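Endoglucanase A (Clostridium cellulolyticum, PDB 1EDG) hydrolyses internal beta-1,4-glucosidic bonds of cellulose as an endoglucanase of glycoside hydrolase family 5, probably with retention of anomeric configuration. Local coordinates at residues 218-223 and 248-253; 195-200 and 235-240; 4-9 and 318-323. All coordinates share one frame; numbering follows the deposited sequence.

Contact 1 of 3, residues 218-223 and 248-253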
loop_
_atom_site.group_PDB
_atom_site.type_symbol
_atom_site.label_atom_id
_atom_site.label_comp_id
_atom_site.label_asym_id
_atom_site.label_seq_id
_atom_site.Cartn_x
_atom_site.Cartn_y
_atom_site.Cartn_z
ATOM N N TYR A 218 13.142 7.845 -0.966
ATOM C CA TYR A 218 12.394 7.091 -1.966
ATOM C C TYR A 218 10.937 7.555 -1.982
ATOM O O TYR A 218 10.357 7.849 -0.926
ATOM C CB TYR A 218 12.465 5.589 -1.671
ATOM C CG TYR A 218 13.788 4.964 -2.035
ATOM C CD1 TYR A 218 14.862 4.993 -1.149
ATOM C CD2 TYR A 218 13.969 4.358 -3.276
ATOM C CE1 TYR A 218 16.090 4.431 -1.492
ATOM C CE2 TYR A 218 15.188 3.800 -3.632
ATOM C CZ TYR A 218 16.242 3.836 -2.739
ATOM O OH TYR A 218 17.448 3.281 -3.095
ATOM N N LEU A 219 10.360 7.634 -3.178
ATOM C CA LEU A 219 8.978 8.054 -3.359
ATOM C C LEU A 219 8.226 6.971 -4.133
ATOM O O LEU A 219 8.801 6.332 -5.007
ATOM C CB LEU A 219 8.931 9.379 -4.138
ATOM C CG LEU A 219 9.755 10.545 -3.574
ATOM C CD1 LEU A 219 9.662 11.764 -4.491
ATOM C CD2 LEU A 219 9.274 10.906 -2.168
ATOM N N MET A 220 6.950 6.765 -3.815
ATOM C CA MET A 220 6.141 5.757 -4.496
ATOM C C MET A 220 5.063 6.401 -5.360
ATOM O O MET A 220 4.404 7.360 -4.940
ATOM C CB MET A 220 5.483 4.817 -3.480
ATOM C CG MET A 220 6.443 3.845 -2.819
ATOM S SD MET A 220 5.715 3.008 -1.376
ATOM C CE MET A 220 4.417 2.023 -2.141
ATOM N N CYS A 221 4.859 5.837 -6.549
ATOM C CA CYS A 221 3.867 6.344 -7.487
ATOM C C CYS A 221 3.045 5.219 -8.112
ATOM O O CYS A 221 3.608 4.242 -8.618
ATOM C CB CYS A 221 4.554 7.122 -8.616
ATOM S SG CYS A 221 5.502 8.549 -8.077
ATOM N N PRO A 222 1.706 5.297 -8.010
ATOM C CA PRO A 222 0.806 4.295 -8.572
ATOM C C PRO A 222 0.292 4.756 -9.944
ATOM O O PRO A 222 0.455 5.927 -10.321
ATOM C CB PRO A 222 -0.343 4.276 -7.569
ATOM C CG PRO A 222 -0.460 5.715 -7.205
ATOM C CD PRO A 222 0.986 6.153 -7.039
ATOM N N GLY A 223 -0.275 3.812 -10.685
ATOM C CA GLY A 223 -0.889 4.106 -11.966
ATOM C C GLY A 223 -2.378 4.124 -11.660
ATOM O O GLY A 223 -2.760 4.148 -10.487
ATOM N N LYS A 248 15.255 6.567 -7.682
ATOM C CA LYS A 248 14.647 6.803 -6.368
ATOM C C LYS A 248 13.113 6.761 -6.386
ATOM O O LYS A 248 12.469 7.114 -5.395
ATOM C CB LYS A 248 15.120 8.137 -5.781
ATOM C CG LYS A 248 16.546 8.116 -5.261
ATOM C CD LYS A 248 16.678 7.133 -4.115
ATOM C CE LYS A 248 18.067 7.150 -3.517
ATOM N NZ LYS A 248 19.063 6.604 -4.470
ATOM N N ILE A 249 12.532 6.347 -7.510
ATOM C CA ILE A 249 11.075 6.271 -7.638
ATOM C C ILE A 249 10.645 4.805 -7.683
ATOM O O ILE A 249 11.143 4.020 -8.495
ATOM C CB ILE A 249 10.548 7.003 -8.918
ATOM C CG1 ILE A 249 11.045 8.458 -8.968
ATOM C CG2 ILE A 249 9.024 6.958 -8.959
ATOM C CD1 ILE A 249 10.620 9.301 -7.795
ATOM N N ILE A 250 9.725 4.448 -6.794
ATOM C CA ILE A 250 9.209 3.088 -6.678
ATOM C C ILE A 250 7.782 3.010 -7.232
ATOM O O ILE A 250 6.948 3.872 -6.935
ATOM C CB ILE A 250 9.178 2.651 -5.186
ATOM C CG1 ILE A 250 10.574 2.747 -4.577
ATOM C CG2 ILE A 250 8.634 1.232 -5.049
ATOM C CD1 ILE A 250 10.591 2.544 -3.073
ATOM N N VAL A 251 7.503 1.986 -8.032
ATOM C CA VAL A 251 6.169 1.795 -8.591
ATOM C C VAL A 251 5.298 1.108 -7.532
ATOM O O VAL A 251 5.724 0.132 -6.902
ATOM C CB VAL A 251 6.209 0.904 -9.856
ATOM C CG1 VAL A 251 4.818 0.753 -10.448
ATOM C CG2 VAL A 251 7.176 1.489 -10.874
ATOM N N SER A 252 4.078 1.603 -7.361
ATOM C CA SER A 252 3.146 1.052 -6.391
ATOM C C SER A 252 2.002 0.304 -7.069
ATOM O O SER A 252 1.382 0.825 -7.999
ATOM C CB SER A 252 2.569 2.192 -5.546
ATOM O OG SER A 252 1.534 1.728 -4.694
ATOM N N VAL A 253 1.746 -0.930 -6.642
ATOM C CA VAL A 253 0.637 -1.705 -7.190
ATOM C C VAL A 253 -0.106 -2.389 -6.051
ATOM O O VAL A 253 0.480 -2.675 -5.001
ATOM C CB VAL A 253 1.067 -2.799 -8.221
ATOM C CG1 VAL A 253 1.908 -2.194 -9.346
ATOM C CG2 VAL A 253 1.799 -3.924 -7.542
HETATM O O HOH W 1 18.323 3.765 -5.744
HETATM O O HOH W 2 -0.214 0.981 -10.357
#
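L219, M220 and C221 pair with I249, I250 and V251 as adjacent parallel strands, the fifth and sixth, of the (beta/alpha)8 TIM barrel of this family 5 cellulase. The short strand axes diverge by 41°, and the ladder is held by four alternating backbone bonds. L219 N gives to K248 O and I250 N to L219 O, the latter at 2.8 Å; C221 N and S252 N then give to I250 O and C221 O.

The buried middle packs on both faces. On the face of M220 and I250, M220 CG lies 3.8 Å from I250 CB, and the M220 chain then bends at chi3, setting CE beside S252 CB and OG. On the other face C221 SG meets I249 CG2 and L219 CB meets I249 CD1. Behind them L219 packs on F203 and V204, and C221 on N200, of helix 187-209.

Each end of the pair carries a bridging water, one of them linking G223 N to S252 O. The looser side is where the strands begin, since K248 is partly exposed there. Its chain folds back at chi2 (-63°) and places CD over one face of the Y218 ring, a CH-pi contact. K248 CD sits 3.6 Å from the Y218 ring centroid, 13° off the normal. Beyond it a water accepts from K248 NZ at 3.2 Å and bonds to Y218 OH at 2.8 Å.

Contact 2 of 3, residues 195-200 and 235-240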
loop_
_atom_site.group_PDB
_atom_site.type_symbol
_atom_site.label_atom_id
_atom_site.label_comp_id
_atom_site.label_asym_id
_atom_site.label_seq_id
_atom_site.Cartn_x
_atom_site.Cartn_y
_atom_site.Cartn_z
ATOM N N CYS A 195 -3.775 12.611 -16.397
ATOM C CA CYS A 195 -3.883 13.470 -15.223
ATOM C C CYS A 195 -3.089 12.878 -14.056
ATOM O O CYS A 195 -2.457 13.610 -13.294
ATOM C CB CYS A 195 -5.349 13.650 -14.820
ATOM S SG CYS A 195 -6.296 14.769 -15.892
ATOM N N ILE A 196 -3.131 11.553 -13.919
ATOM C CA ILE A 196 -2.404 10.868 -12.853
ATOM C C ILE A 196 -0.898 11.033 -13.077
ATOM O O ILE A 196 -0.146 11.270 -12.128
ATOM C CB ILE A 196 -2.822 9.378 -12.762
ATOM C CG1 ILE A 196 -4.272 9.286 -12.257
ATOM C CG2 ILE A 196 -1.861 8.595 -11.859
ATOM C CD1 ILE A 196 -4.879 7.904 -12.328
ATOM N N ASN A 197 -0.461 10.975 -14.335
ATOM C CA ASN A 197 0.954 11.169 -14.652
ATOM C C ASN A 197 1.377 12.571 -14.194
ATOM O O ASN A 197 2.445 12.746 -13.593
ATOM C CB ASN A 197 1.217 11.015 -16.163
ATOM C CG ASN A 197 1.178 9.566 -16.630
ATOM O OD1 ASN A 197 1.431 8.639 -15.856
ATOM N ND2 ASN A 197 0.881 9.365 -17.910
ATOM N N GLN A 198 0.518 13.560 -14.447
ATOM C CA GLN A 198 0.791 14.943 -14.058
ATOM C C GLN A 198 0.825 15.118 -12.538
ATOM O O GLN A 198 1.730 15.760 -12.002
ATOM C CB GLN A 198 -0.245 15.890 -14.682
ATOM C CG GLN A 198 -0.201 15.944 -16.222
ATOM C CD GLN A 198 -1.310 16.804 -16.833
ATOM O OE1 GLN A 198 -2.137 16.318 -17.615
ATOM N NE2 GLN A 198 -1.329 18.087 -16.482
ATOM N N LEU A 199 -0.144 14.530 -11.842
ATOM C CA LEU A 199 -0.193 14.630 -10.385
ATOM C C LEU A 199 1.004 13.952 -9.711
ATOM O O LEU A 199 1.543 14.468 -8.729
ATOM C CB LEU A 199 -1.527 14.103 -9.854
ATOM C CG LEU A 199 -2.737 14.955 -10.272
ATOM C CD1 LEU A 199 -4.032 14.267 -9.859
ATOM C CD2 LEU A 199 -2.642 16.356 -9.682
ATOM N N ASN A 200 1.446 12.820 -10.256
ATOM C CA ASN A 200 2.618 12.128 -9.717
ATOM C C ASN A 200 3.834 13.045 -9.873
ATOM O O ASN A 200 4.668 13.164 -8.971
ATOM C CB ASN A 200 2.856 10.806 -10.457
ATOM C CG ASN A 200 2.100 9.647 -9.842
ATOM O OD1 ASN A 200 1.905 9.600 -8.624
ATOM N ND2 ASN A 200 1.695 8.693 -10.669
ATOM N N TYR A 235 0.642 4.080 -21.566
ATOM C CA TYR A 235 0.354 5.463 -21.183
ATOM C C TYR A 235 0.987 5.893 -19.859
ATOM O O TYR A 235 1.113 7.094 -19.592
ATOM C CB TYR A 235 -1.157 5.708 -21.142
ATOM C CG TYR A 235 -1.817 5.575 -22.491
ATOM C CD1 TYR A 235 -1.566 6.504 -23.500
ATOM C CD2 TYR A 235 -2.656 4.498 -22.779
ATOM C CE1 TYR A 235 -2.128 6.362 -24.768
ATOM C CE2 TYR A 235 -3.224 4.343 -24.043
ATOM C CZ TYR A 235 -2.953 5.279 -25.033
ATOM O OH TYR A 235 -3.487 5.135 -26.291
ATOM N N PHE A 236 1.374 4.928 -19.026
ATOM C CA PHE A 236 1.995 5.244 -17.739
ATOM C C PHE A 236 3.373 5.861 -17.942
ATOM O O PHE A 236 4.205 5.316 -18.672
ATOM C CB PHE A 236 2.121 3.988 -16.863
ATOM C CG PHE A 236 2.740 4.249 -15.509
ATOM C CD1 PHE A 236 1.987 4.800 -14.478
ATOM C CD2 PHE A 236 4.079 3.951 -15.272
ATOM C CE1 PHE A 236 2.557 5.051 -13.230
ATOM C CE2 PHE A 236 4.663 4.200 -14.023
ATOM C CZ PHE A 236 3.902 4.750 -13.001
ATOM N N ARG A 237 3.615 6.991 -17.287
ATOM C CA ARG A 237 4.896 7.671 -17.392
ATOM C C ARG A 237 5.528 7.909 -16.027
ATOM O O ARG A 237 4.940 8.560 -15.162
ATOM C CB ARG A 237 4.729 9.004 -18.122
ATOM C CG ARG A 237 4.446 8.874 -19.609
ATOM C CD ARG A 237 4.250 10.243 -20.232
ATOM N NE ARG A 237 5.332 11.164 -19.885
ATOM C CZ ARG A 237 5.390 12.434 -20.276
ATOM N NH1 ARG A 237 4.428 12.945 -21.039
ATOM N NH2 ARG A 237 6.410 13.199 -19.897
ATOM N N MET A 238 6.722 7.364 -15.831
ATOM C CA MET A 238 7.445 7.532 -14.579
ATOM C C MET A 238 7.827 9.005 -14.462
ATOM O O MET A 238 8.279 9.606 -15.432
ATOM C CB MET A 238 8.718 6.693 -14.605
ATOM C CG MET A 238 9.180 6.227 -13.244
ATOM S SD MET A 238 8.334 4.711 -12.808
ATOM C CE MET A 238 9.240 3.595 -13.834
ATOM N N PRO A 239 7.674 9.601 -13.270
ATOM C CA PRO A 239 8.015 11.014 -13.071
ATOM C C PRO A 239 9.501 11.332 -13.264
ATOM O O PRO A 239 10.368 10.506 -12.973
ATOM C CB PRO A 239 7.616 11.267 -11.611
ATOM C CG PRO A 239 6.601 10.216 -11.328
ATOM C CD PRO A 239 7.150 9.015 -12.024
ATOM N N ASN A 240 9.779 12.545 -13.732
ATOM C CA ASN A 240 11.141 13.022 -13.921
ATOM C C ASN A 240 11.623 13.454 -12.535
ATOM O O ASN A 240 10.953 14.238 -11.861
ATOM C CB ASN A 240 11.149 14.231 -14.871
ATOM C CG ASN A 240 12.544 14.789 -15.095
ATOM O OD1 ASN A 240 12.914 15.823 -14.533
ATOM N ND2 ASN A 240 13.325 14.108 -15.923
HETATM O O HOH W 3 2.812 8.583 -13.376
HETATM O O HOH W 4 4.750 11.267 -14.492
#
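N197, on the helix 187-209 that precedes barrel strand 219-222, uses both ends of its side-chain amide on the backbone of 235-240, in the loop between helix 228-232 and strand 249-254. N197 ND2 donates to Y235 O at 2.8 Å, with that oxygen close to the amide plane of N197. In return N197 OD1 accepts from R237 N at 3.1 Å; the N-H points well at the oxygen (164°), but R237 N stands above the carbonyl plane rather than in it. With CG anti to the carbonyl carbon (chi1 -75°), the amide reaches off the helix to the loop and spans the peptides on the two sides of F236.

Two waters fill in beside this pair. One lies within hydrogen-bonding distance of N197 OD1, N200 ND2 and R237 O, and accepts from N200 ND2 at 2.9 Å. The other lies between N197 O and R237 O. N200 ND2 also bonds to P222 O, so this amide is tied to the barrel as well as to the water.

Farther out, carbons pack on the N197 amide: R237 CB lies alongside it, and F236 CD1 comes within 4.1 Å of N197 OD1. The apolar touch is N200 CB against P239 CG at 3.9 Å. Q201, next to N200, and V204, a turn on, also touch P239.

The direct hydrogen bonds between the two segments use main-chain groups of the loop only, so the polar hold probably depends little on the loop's side chains.

Contact 3 of 3, residues 4-9 and 318-323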
loop_
_atom_site.group_PDB
_atom_site.type_symbol
_atom_site.label_atom_id
_atom_site.label_comp_id
_atom_site.label_asym_id
_atom_site.label_seq_id
_atom_site.Cartn_x
_atom_site.Cartn_y
_atom_site.Cartn_z
ATOM N N ALA A 4 1.325 -25.998 12.389
ATOM C CA ALA A 4 2.412 -25.681 11.471
ATOM C C ALA A 4 2.390 -26.516 10.187
ATOM O O ALA A 4 2.983 -26.125 9.184
ATOM C CB ALA A 4 3.756 -25.824 12.175
ATOM N N SER A 5 1.677 -27.638 10.194
ATOM C CA SER A 5 1.622 -28.488 9.009
ATOM C C SER A 5 0.843 -27.868 7.844
ATOM O O SER A 5 0.881 -28.384 6.720
ATOM C CB SER A 5 1.041 -29.861 9.361
ATOM O OG SER A 5 -0.365 -29.806 9.520
ATOM N N LEU A 6 0.133 -26.774 8.102
ATOM C CA LEU A 6 -0.649 -26.121 7.054
ATOM C C LEU A 6 0.214 -25.371 6.043
ATOM O O LEU A 6 -0.176 -25.205 4.882
ATOM C CB LEU A 6 -1.678 -25.164 7.663
ATOM C CG LEU A 6 -2.740 -25.792 8.569
ATOM C CD1 LEU A 6 -3.757 -24.728 8.988
ATOM C CD2 LEU A 6 -3.433 -26.936 7.840
ATOM N N ILE A 7 1.385 -24.924 6.481
ATOM C CA ILE A 7 2.307 -24.180 5.624
ATOM C C ILE A 7 2.931 -25.088 4.558
ATOM O O ILE A 7 3.553 -26.106 4.879
ATOM C CB ILE A 7 3.409 -23.506 6.473
ATOM C CG1 ILE A 7 2.766 -22.568 7.498
ATOM C CG2 ILE A 7 4.375 -22.732 5.585
ATOM C CD1 ILE A 7 3.744 -21.985 8.495
ATOM N N PRO A 8 2.736 -24.751 3.269
ATOM C CA PRO A 8 3.287 -25.550 2.169
ATOM C C PRO A 8 4.804 -25.446 2.063
ATOM O O PRO A 8 5.399 -24.443 2.468
ATOM C CB PRO A 8 2.604 -24.955 0.941
ATOM C CG PRO A 8 2.473 -23.499 1.316
ATOM C CD PRO A 8 1.999 -23.579 2.754
ATOM N N ASN A 9 5.419 -26.496 1.531
ATOM C CA ASN A 9 6.863 -26.553 1.343
ATOM C C ASN A 9 7.091 -26.147 -0.104
ATOM O O ASN A 9 6.776 -26.907 -1.020
ATOM C CB ASN A 9 7.360 -27.983 1.571
ATOM C CG ASN A 9 8.874 -28.080 1.595
ATOM O OD1 ASN A 9 9.568 -27.491 0.767
ATOM N ND2 ASN A 9 9.396 -28.829 2.559
ATOM N N THR A 318 -6.517 -23.102 3.038
ATOM C CA THR A 318 -6.459 -22.504 1.706
ATOM C C THR A 318 -5.799 -21.125 1.749
ATOM O O THR A 318 -5.003 -20.790 0.871
ATOM C CB THR A 318 -7.863 -22.413 1.077
ATOM O OG1 THR A 318 -8.464 -23.718 1.077
ATOM C CG2 THR A 318 -7.781 -21.904 -0.355
ATOM N N ARG A 319 -6.097 -20.343 2.785
ATOM C CA ARG A 319 -5.495 -19.019 2.915
ATOM C C ARG A 319 -4.003 -19.093 3.255
ATOM O O ARG A 319 -3.219 -18.259 2.794
ATOM C CB ARG A 319 -6.255 -18.145 3.923
ATOM C CG ARG A 319 -7.651 -17.725 3.437
ATOM C CD ARG A 319 -8.180 -16.477 4.163
ATOM N NE ARG A 319 -8.335 -16.668 5.607
ATOM C CZ ARG A 319 -8.223 -15.700 6.512
ATOM N NH1 ARG A 319 -7.956 -14.459 6.134
ATOM N NH2 ARG A 319 -8.363 -15.972 7.800
ATOM N N VAL A 320 -3.600 -20.095 4.033
ATOM C CA VAL A 320 -2.184 -20.255 4.370
ATOM C C VAL A 320 -1.418 -20.584 3.080
ATOM O O VAL A 320 -0.371 -19.991 2.791
ATOM C CB VAL A 320 -1.955 -21.393 5.401
ATOM C CG1 VAL A 320 -0.455 -21.647 5.584
ATOM C CG2 VAL A 320 -2.583 -21.020 6.742
ATOM N N GLU A 321 -1.970 -21.502 2.291
ATOM C CA GLU A 321 -1.354 -21.910 1.028
ATOM C C GLU A 321 -1.288 -20.754 0.023
ATOM O O GLU A 321 -0.235 -20.502 -0.577
ATOM C CB GLU A 321 -2.100 -23.113 0.445
ATOM C CG GLU A 321 -1.913 -24.384 1.274
ATOM C CD GLU A 321 -2.859 -25.503 0.886
ATOM O OE1 GLU A 321 -3.984 -25.215 0.426
ATOM O OE2 GLU A 321 -2.485 -26.682 1.057
ATOM N N TYR A 322 -2.395 -20.026 -0.117
ATOM C CA TYR A 322 -2.465 -18.886 -1.030
ATOM C C TYR A 322 -1.469 -17.785 -0.657
ATOM O O TYR A 322 -0.688 -17.342 -1.504
ATOM C CB TYR A 322 -3.898 -18.328 -1.089
ATOM C CG TYR A 322 -4.032 -16.983 -1.789
ATOM C CD1 TYR A 322 -4.079 -16.894 -3.185
ATOM C CD2 TYR A 322 -4.118 -15.801 -1.051
ATOM C CE1 TYR A 322 -4.208 -15.651 -3.823
ATOM C CE2 TYR A 322 -4.246 -14.563 -1.673
ATOM C CZ TYR A 322 -4.292 -14.492 -3.052
ATOM O OH TYR A 322 -4.423 -13.256 -3.647
ATOM N N MET A 323 -1.470 -17.344 0.599
ATOM C CA MET A 323 -0.548 -16.281 1.001
ATOM C C MET A 323 0.924 -16.691 0.897
ATOM O O MET A 323 1.774 -15.879 0.512
ATOM C CB MET A 323 -0.867 -15.749 2.402
ATOM C CG MET A 323 -2.175 -14.944 2.491
ATOM S SD MET A 323 -2.332 -13.624 1.222
ATOM C CE MET A 323 -0.951 -12.546 1.634
HETATM O O HOH W 5 -0.404 -27.107 3.009
#
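The N-terminal segment ahead of helix 21-29 lies on the outside of the barrel, where L6, I7 and P8 run alongside helix 316-332, the helix between the last two barrel strands, 303-308 and 336-339. No direct hydrogen bond joins the two segments, and most of the touching is done by a single methyl group, V320 CG1. Set anti to the backbone N (chi1 173°), V320 CG1 points toward L6 and I7 and lies 3.6 Å from L6 O. I7 CA is 3.7 Å from V320 CG1. I7 CG1 meets V320 CG1 at 3.9 Å, the two side chains crossing at about a right angle although the CB of I7 is directed away from the helix. P8 CD, a corner of the proline ring, lies 4.1 Å from E321 CA.

The polar link is indirect. One water donates to L6 O at 2.7 Å and to E321 OE2 at 2.9 Å, bridging the loop carbonyl to the carboxylate. E321 OE2 also forms a salt bridge with K317, one turn earlier in the helix, which would hold the carboxylate in position for the water.

Around this patch, L6 also packs on L316 and K317, and P8 on S324, so the segment follows one side of helix 316-332. From helix 365-374, E366 and I367 touch V320, and Y374 OH hydrogen-bonds to P8 O, placing the N-terminal segment against the last two helices of the chain.

In the fold
From the N terminus, the chain opens contact 3 at residues 4-9 and closes it only at 318-323, on helix 316-332, so this long loop encloses both other contacts. Within it, contact 2 starts on helix 187-209 and contact 1 on the following strand, 219-222; contact 2 then closes at 235-240 and contact 1 at 248-253, so the two cross. They also touch, N200 and F236 of contact 2 reaching segment 218-223, with F236 against G223. Together they tie a helix, two neighbouring barrel strands and their connecting loop. Contact 3 lies far off, its centre about 38 Å from that of contact 2, across the chain's centre.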